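Local coordinates for activating signal cointegrator 1 complex subunit 2 (PDB 6YXQ), which is the N-terminal part of a protein that binds polyubiquitin chains, recruits ASCC3 and ALKBH3 to sites of DNA damage and takes part in rescuing stalled ribosomes, at residues E152-N156 with N157-D161; F160-P163 with K164-L168; H328-L331 with N332-L336. One frame throughout, in Å; residues are numbered along the deposited sequence.

Contact 1 of 3, residues E152-N156 with N157-D161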
loop_
_atom_site.group_PDB
_atom_site.type_symbol
_atom_site.label_atom_id
_atom_site.label_comp_id
_atom_site.label_asym_id
_atom_site.label_seq_id
_atom_site.Cartn_x
_atom_site.Cartn_y
_atom_site.Cartn_z
ATOM N N GLU B 152 -11.610 12.192 15.070
ATOM C CA GLU B 152 -12.324 11.167 15.818
ATOM C C GLU B 152 -12.710 10.018 14.901
ATOM O O GLU B 152 -12.425 8.852 15.202
ATOM C CB GLU B 152 -13.559 11.767 16.490
ATOM C CG GLU B 152 -13.966 11.094 17.790
ATOM C CD GLU B 152 -14.821 11.993 18.664
ATOM O OE1 GLU B 152 -14.762 11.854 19.908
ATOM O OE2 GLU B 152 -15.555 12.838 18.105
ATOM N N ILE B 153 -13.312 10.334 13.746
ATOM C CA ILE B 153 -13.670 9.295 12.777
ATOM C C ILE B 153 -12.443 8.476 12.391
ATOM O O ILE B 153 -12.465 7.233 12.396
ATOM C CB ILE B 153 -14.315 9.923 11.531
ATOM C CG1 ILE B 153 -15.762 10.326 11.798
ATOM C CG2 ILE B 153 -14.230 8.964 10.355
ATOM C CD1 ILE B 153 -16.300 11.297 10.765
ATOM N N LEU B 154 -11.354 9.176 12.047
ATOM C CA LEU B 154 -10.131 8.539 11.561
ATOM C C LEU B 154 -9.561 7.545 12.550
ATOM O O LEU B 154 -9.523 6.337 12.267
ATOM C CB LEU B 154 -9.069 9.576 11.246
ATOM C CG LEU B 154 -9.258 10.487 10.066
ATOM C CD1 LEU B 154 -7.886 10.788 9.505
ATOM C CD2 LEU B 154 -10.149 9.807 9.052
ATOM N N TYR B 155 -9.060 8.057 13.691
ATOM C CA TYR B 155 -8.632 7.160 14.748
ATOM C C TYR B 155 -9.644 6.082 14.973
ATOM O O TYR B 155 -9.290 4.987 15.330
ATOM C CB TYR B 155 -8.350 7.874 16.067
ATOM C CG TYR B 155 -7.580 7.023 17.073
ATOM C CD1 TYR B 155 -8.188 6.008 17.842
ATOM C CD2 TYR B 155 -6.225 7.220 17.225
ATOM C CE1 TYR B 155 -7.429 5.254 18.753
ATOM C CE2 TYR B 155 -5.472 6.471 18.130
ATOM C CZ TYR B 155 -6.078 5.492 18.885
ATOM O OH TYR B 155 -5.332 4.752 19.776
ATOM N N ASN B 156 -10.893 6.329 14.847
ATOM C CA ASN B 156 -11.625 5.426 15.734
ATOM C C ASN B 156 -12.506 4.441 15.015
ATOM O O ASN B 156 -13.139 3.627 15.651
ATOM C CB ASN B 156 -12.592 6.126 16.701
ATOM C CG ASN B 156 -12.053 6.085 18.058
ATOM O OD1 ASN B 156 -11.730 4.991 18.583
ATOM N ND2 ASN B 156 -11.882 7.184 18.669
ATOM N N ASN B 157 -12.617 4.521 13.712
ATOM C CA ASN B 157 -13.001 3.375 12.918
ATOM C C ASN B 157 -11.778 2.669 12.369
ATOM O O ASN B 157 -11.848 2.124 11.272
ATOM C CB ASN B 157 -13.957 3.854 11.837
ATOM C CG ASN B 157 -15.134 4.601 12.459
ATOM O OD1 ASN B 157 -16.103 3.987 12.904
ATOM N ND2 ASN B 157 -15.068 5.928 12.466
ATOM N N PHE B 158 -10.650 2.694 13.104
ATOM C CA PHE B 158 -9.401 2.004 12.725
ATOM C C PHE B 158 -8.988 2.309 11.284
ATOM O O PHE B 158 -8.270 1.531 10.645
ATOM C CB PHE B 158 -9.503 0.488 12.940
ATOM C CG PHE B 158 -9.310 0.059 14.373
ATOM C CD1 PHE B 158 -8.039 0.012 14.936
ATOM C CD2 PHE B 158 -10.400 -0.282 15.160
ATOM C CE1 PHE B 158 -7.860 -0.371 16.259
ATOM C CE2 PHE B 158 -10.227 -0.668 16.483
ATOM C CZ PHE B 158 -8.956 -0.713 17.033
ATOM N N LEU B 159 -9.416 3.470 10.779
ATOM C CA LEU B 159 -9.099 3.856 9.405
ATOM C C LEU B 159 -7.606 4.066 9.220
ATOM O O LEU B 159 -7.066 3.819 8.137
ATOM C CB LEU B 159 -9.858 5.130 9.028
ATOM C CG LEU B 159 -11.388 5.070 9.033
ATOM C CD1 LEU B 159 -11.983 6.350 8.458
ATOM C CD2 LEU B 159 -11.887 3.857 8.259
ATOM N N PHE B 160 -6.923 4.537 10.261
ATOM C CA PHE B 160 -5.480 4.740 10.227
ATOM C C PHE B 160 -4.884 4.118 11.481
ATOM O O PHE B 160 -5.163 4.569 12.595
ATOM C CB PHE B 160 -5.122 6.224 10.129
ATOM C CG PHE B 160 -5.279 6.809 8.744
ATOM C CD1 PHE B 160 -4.265 6.701 7.808
ATOM C CD2 PHE B 160 -6.433 7.488 8.391
ATOM C CE1 PHE B 160 -4.404 7.247 6.545
ATOM C CE2 PHE B 160 -6.576 8.038 7.130
ATOM C CZ PHE B 160 -5.562 7.914 6.205
ATOM N N ASP B 161 -4.100 3.065 11.301
ATOM C CA ASP B 161 -3.239 2.550 12.346
ATOM C C ASP B 161 -1.907 3.284 12.295
ATOM O O ASP B 161 -1.672 4.142 11.443
ATOM C CB ASP B 161 -3.010 1.053 12.168
ATOM C CG ASP B 161 -4.145 0.226 12.692
ATOM O OD1 ASP B 161 -4.999 0.785 13.409
ATOM O OD2 ASP B 161 -4.178 -0.988 12.394
#

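Contact 2 of 3, residues F160-P163 with K164-L168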
loop_
_atom_site.group_PDB
_atom_site.type_symbol
_atom_site.label_atom_id
_atom_site.label_comp_id
_atom_site.label_asym_id
_atom_site.label_seq_id
_atom_site.Cartn_x
_atom_site.Cartn_y
_atom_site.Cartn_z
ATOM N N PHE B 160 -6.923 4.537 10.261
ATOM C CA PHE B 160 -5.480 4.740 10.227
ATOM C C PHE B 160 -4.884 4.118 11.481
ATOM O O PHE B 160 -5.163 4.569 12.595
ATOM C CB PHE B 160 -5.122 6.224 10.129
ATOM C CG PHE B 160 -5.279 6.809 8.744
ATOM C CD1 PHE B 160 -4.265 6.701 7.808
ATOM C CD2 PHE B 160 -6.433 7.488 8.391
ATOM C CE1 PHE B 160 -4.404 7.247 6.545
ATOM C CE2 PHE B 160 -6.576 8.038 7.130
ATOM C CZ PHE B 160 -5.562 7.914 6.205
ATOM N N ASP B 161 -4.100 3.065 11.301
ATOM C CA ASP B 161 -3.239 2.550 12.346
ATOM C C ASP B 161 -1.907 3.284 12.295
ATOM O O ASP B 161 -1.672 4.142 11.443
ATOM C CB ASP B 161 -3.010 1.053 12.168
ATOM C CG ASP B 161 -4.145 0.226 12.692
ATOM O OD1 ASP B 161 -4.999 0.785 13.409
ATOM O OD2 ASP B 161 -4.178 -0.988 12.394
ATOM N N ILE B 162 -1.011 2.929 13.204
ATOM C CA ILE B 162 0.392 3.285 13.034
ATOM C C ILE B 162 1.009 2.322 12.021
ATOM O O ILE B 162 1.712 2.781 11.107
ATOM C CB ILE B 162 1.146 3.288 14.374
ATOM C CG1 ILE B 162 0.805 4.550 15.162
ATOM C CG2 ILE B 162 2.644 3.236 14.137
ATOM C CD1 ILE B 162 1.300 5.840 14.512
ATOM N N PRO B 163 0.784 0.999 12.112
ATOM C CA PRO B 163 1.292 0.117 11.046
ATOM C C PRO B 163 0.840 0.521 9.655
ATOM O O PRO B 163 1.652 0.507 8.722
ATOM C CB PRO B 163 0.746 -1.261 11.442
ATOM C CG PRO B 163 0.610 -1.201 12.899
ATOM C CD PRO B 163 0.237 0.209 13.236
ATOM N N LYS B 164 -0.429 0.896 9.487
ATOM C CA LYS B 164 -0.901 1.287 8.163
ATOM C C LYS B 164 -0.186 2.534 7.665
ATOM O O LYS B 164 0.045 2.678 6.465
ATOM C CB LYS B 164 -2.409 1.514 8.171
ATOM C CG LYS B 164 -3.205 0.292 8.538
ATOM C CD LYS B 164 -4.553 0.690 9.097
ATOM C CE LYS B 164 -5.645 0.515 8.080
ATOM N NZ LYS B 164 -6.359 -0.770 8.301
ATOM N N ILE B 165 0.173 3.448 8.568
ATOM C CA ILE B 165 0.900 4.640 8.139
ATOM C C ILE B 165 2.301 4.269 7.662
ATOM O O ILE B 165 2.770 4.744 6.614
ATOM C CB ILE B 165 0.939 5.674 9.275
ATOM C CG1 ILE B 165 -0.449 6.291 9.467
ATOM C CG2 ILE B 165 1.975 6.744 8.976
ATOM C CD1 ILE B 165 -0.588 7.084 10.742
ATOM N N LEU B 166 2.989 3.419 8.427
ATOM C CA LEU B 166 4.309 2.950 8.019
ATOM C C LEU B 166 4.242 2.241 6.674
ATOM O O LEU B 166 5.067 2.491 5.782
ATOM C CB LEU B 166 4.883 2.024 9.093
ATOM C CG LEU B 166 5.763 2.644 10.184
ATOM C CD1 LEU B 166 5.089 3.835 10.843
ATOM C CD2 LEU B 166 6.112 1.597 11.220
ATOM N N ASP B 167 3.262 1.349 6.517
ATOM C CA ASP B 167 3.051 0.682 5.239
ATOM C C ASP B 167 2.827 1.700 4.131
ATOM O O ASP B 167 3.422 1.600 3.054
ATOM C CB ASP B 167 1.861 -0.277 5.332
ATOM C CG ASP B 167 2.159 -1.496 6.179
ATOM O OD1 ASP B 167 3.306 -1.998 6.115
ATOM O OD2 ASP B 167 1.245 -1.954 6.901
ATOM N N LEU B 168 1.969 2.692 4.382
ATOM C CA LEU B 168 1.663 3.688 3.365
ATOM C C LEU B 168 2.927 4.376 2.887
ATOM O O LEU B 168 3.127 4.558 1.682
ATOM C CB LEU B 168 0.680 4.724 3.911
ATOM C CG LEU B 168 -0.791 4.340 3.858
ATOM C CD1 LEU B 168 -1.623 5.369 4.610
ATOM C CD2 LEU B 168 -1.227 4.215 2.409
#

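Contact 3 of 3, residues H328-L331 with N332-L336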
loop_
_atom_site.group_PDB
_atom_site.type_symbol
_atom_site.label_atom_id
_atom_site.label_comp_id
_atom_site.label_asym_id
_atom_site.label_seq_id
_atom_site.Cartn_x
_atom_site.Cartn_y
_atom_site.Cartn_z
ATOM N N HIS B 328 20.680 10.087 11.417
ATOM C CA HIS B 328 20.916 11.483 11.080
ATOM C C HIS B 328 19.618 12.274 10.977
ATOM O O HIS B 328 19.597 13.459 11.323
ATOM C CB HIS B 328 21.701 11.608 9.784
ATOM C CG HIS B 328 22.097 13.015 9.483
ATOM N ND1 HIS B 328 21.469 13.774 8.522
ATOM C CD2 HIS B 328 23.029 13.816 10.049
ATOM C CE1 HIS B 328 22.010 14.980 8.497
ATOM N NE2 HIS B 328 22.960 15.032 9.413
ATOM N N ILE B 329 18.536 11.654 10.500
ATOM C CA ILE B 329 17.259 12.360 10.416
ATOM C C ILE B 329 16.818 12.802 11.806
ATOM O O ILE B 329 16.411 13.956 12.014
ATOM C CB ILE B 329 16.198 11.478 9.733
ATOM C CG1 ILE B 329 16.480 11.350 8.240
ATOM C CG2 ILE B 329 14.810 12.043 9.925
ATOM C CD1 ILE B 329 15.621 10.310 7.558
ATOM N N ILE B 330 16.932 11.897 12.784
ATOM C CA ILE B 330 16.537 12.228 14.155
ATOM C C ILE B 330 17.436 13.321 14.725
ATOM O O ILE B 330 16.962 14.303 15.324
ATOM C CB ILE B 330 16.565 10.975 15.043
ATOM C CG1 ILE B 330 15.608 9.912 14.514
ATOM C CG2 ILE B 330 16.199 11.346 16.457
ATOM C CD1 ILE B 330 15.678 8.619 15.269
ATOM N N LEU B 331 18.754 13.145 14.577
ATOM C CA LEU B 331 19.701 14.139 15.064
ATOM C C LEU B 331 19.379 15.522 14.509
ATOM O O LEU B 331 19.273 16.500 15.258
ATOM C CB LEU B 331 21.122 13.724 14.684
ATOM C CG LEU B 331 22.248 14.554 15.296
ATOM C CD1 LEU B 331 22.337 14.303 16.798
ATOM C CD2 LEU B 331 23.571 14.255 14.613
ATOM N N ASN B 332 19.221 15.614 13.185
ATOM C CA ASN B 332 18.926 16.894 12.554
ATOM C C ASN B 332 17.635 17.486 13.097
ATOM O O ASN B 332 17.609 18.648 13.526
ATOM C CB ASN B 332 18.840 16.726 11.040
ATOM C CG ASN B 332 18.552 18.034 10.331
ATOM O OD1 ASN B 332 19.441 18.867 10.157
ATOM N ND2 ASN B 332 17.302 18.226 9.931
ATOM N N GLN B 333 16.566 16.679 13.130
ATOM C CA GLN B 333 15.254 17.200 13.495
ATOM C C GLN B 333 15.240 17.756 14.913
ATOM O O GLN B 333 14.623 18.796 15.168
ATOM C CB GLN B 333 14.189 16.115 13.337
ATOM C CG GLN B 333 12.772 16.600 13.605
ATOM C CD GLN B 333 12.194 17.401 12.451
ATOM O OE1 GLN B 333 12.646 17.289 11.312
ATOM N NE2 GLN B 333 11.183 18.215 12.745
ATOM N N ILE B 334 15.917 17.096 15.857
ATOM C CA ILE B 334 15.796 17.536 17.248
ATOM C C ILE B 334 16.958 18.397 17.737
ATOM O O ILE B 334 16.873 18.938 18.852
ATOM C CB ILE B 334 15.597 16.340 18.199
ATOM C CG1 ILE B 334 16.901 15.575 18.371
ATOM C CG2 ILE B 334 14.511 15.440 17.667
ATOM C CD1 ILE B 334 16.705 14.197 18.913
ATOM N N CYS B 335 18.026 18.559 16.950
ATOM C CA CYS B 335 19.130 19.413 17.379
ATOM C C CYS B 335 19.534 20.404 16.302
ATOM O O CYS B 335 19.623 21.609 16.552
ATOM C CB CYS B 335 20.359 18.581 17.741
ATOM S SG CYS B 335 20.151 17.457 19.098
ATOM N N LEU B 336 19.806 19.896 15.100
ATOM C CA LEU B 336 20.424 20.740 14.088
ATOM C C LEU B 336 19.404 21.689 13.483
ATOM O O LEU B 336 19.635 22.901 13.424
ATOM C CB LEU B 336 21.071 19.872 13.013
ATOM C CG LEU B 336 22.246 19.024 13.486
ATOM C CD1 LEU B 336 22.800 18.218 12.330
ATOM C CD2 LEU B 336 23.309 19.916 14.063
#

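Contact 1 of 3, residues E152-N156 with N157-D161
A Schellman motif closes helix 147-156, and L154 and L159 meet across it. The N-H of L159 reaches back five residues to the carbonyl of L154. The N-H of F158 reaches back three, to that of Y155. Both bonds are weak: L159 N lies 3.2 Å from L154 O, and F158 N lies 3.5 Å from Y155 O. F158 makes the reversal, with a positive phi of 50°. The apolar contact that goes with the motif is present too. CD1 of L159 comes to 4.0 Å from CD2 of L154, and the two side chains cross at about a right angle. The same methyl lies 3.9 Å from CG2 of I153, where L159 and I153 run alongside each other. N157 is the first residue to leave the helix. Its backbone N donates to I153 O at 3.0 Å in a nearly straight bond. Its side chain turns back to the same oxygen. CG stands beside the backbone N (chi1 -55°), which brings ND2 to 2.9 Å from I153 O, in the carbonyl plane and on a lone pair. N156 N is a third donor, so three N-H groups grip this one carbonyl. With an alanine in place of N157, the side-chain bond would be gone, and I153 O would probably keep just its two backbone donors, with the turn less firmly tied to the helix. Farther on, L154 CD1 meets the F160 ring obliquely, 3.8 Å from CD2. Around this turn, I153 and L154 rest on W82 of helix 78-87, and L154 and F160 on I187 of helix 177-190. Paired backward bonds, a positive phi and an apolar pair bridging the turn are typical of a Schellman C-cap.

Contact 2 of 3, residues F160-P163 with K164-L168
K164 lays the aliphatic part of its side chain across D161. Its CD lies 3.5 Å from D161 CB, and the two side chains cross obliquely. Bends at chi3 (102°) and chi4 (98°) then turn the lysine tip. The charged ends of this pair stay apart, with NZ 4.6 Å from D161 OD2. NZ instead forms a salt bridge with D96 and a hydrogen bond with Q92. The F160 ring packs against I165 and L168. L168 CD1 sits at the ring edge, near its plane, 3.9 Å from CE1. I165 CG1 approaches the same ring obliquely, 4.2 Å from CD1. F160 and D161 lead into helix 162-172, and the other residues lie in its first turns. P163 lies in the first turn, where a proline nitrogen has no N-H to offer and a helix needs none. The backbone ladder begins weakly, with I165 N 3.5 Å from D161 O. It becomes regular with L166 N to I162 O at 3.0 Å and D167 N to P163 O at 2.9 Å, both nearly straight. I162 CG2 and L166 CD1 touch at 4.1 Å on another side of the helix. D167 is buried but well paired: it makes salt bridges to R104 and to R15 of the ASCC3 chain, and a hydrogen bond to T11 of that chain. P163 packs on L14 of ASCC3.

Contact 3 of 3, residues H328-L331 with N332-L336
I330 and I334 form the tight apolar part of this contact. Their side chains lie side by side and point the same way, with CG2 of I330 3.8 Å from CD1 of I334. CG1 of I334 is set between its backbone N and its carbonyl carbon (chi1 74°), which carries the side chain back along the helix over I330 O. I330 packs on C271 of helix 271-275, and I334 on Q272 and Q275. L331 is buried as well. It packs on F354, I357 and F358 of helix 348-359. Its own contact with C335 is looser, with CD1 4.5 Å from SG. All of this lies on the long helix 306-340, whose regular ladder includes N332 N to H328 O at 2.9 Å and I334 N to I330 O at 3.0 Å. The ladder then widens into a pi-type turn at 332-336. There L331 O takes two donors, C335 N at 2.9 Å and L336 N, the second by a weak bond of 3.4 Å that spans five residues. The side that carries I329, N332 and Q333 is more open; all three are partly exposed. Q333 touches I329 O with its CB, but the end of its side chain leads away from the preceding turn. N332 likewise sets CB, not its side-chain amide, against H328 O. H328 is partly exposed too, and its ring meets the next turns only loosely. L336 CD1 approaches the ring obliquely, 4.3 Å from NE2, and N332 CB also comes in at a slant. The imidazole also stacks with the ring of F375. L336, by contrast, is buried against L383 and L384 of helix 377-387.

In the fold
Following the chain from its N terminus, contact 1 comes first, at the end of helix 147-156. Contact 2 follows at once on the start of helix 162-172 and shares F160 and D161 with it. Together they turn the chain from one helix into the next, and their centres are 11 Å apart. Both touch helices 89-101 and 177-190. Contact 1 adds helix 78-87; contact 2 adds helices 193-216 and 243-266 and meets the ASCC3 chain. Contact 3 lies much later, and neither nests with nor crosses the others. It packs helix 306-340 against helices 271-275, 348-359, 365-374 and 377-387. Its nearest atoms are about 12 Å from contact 2.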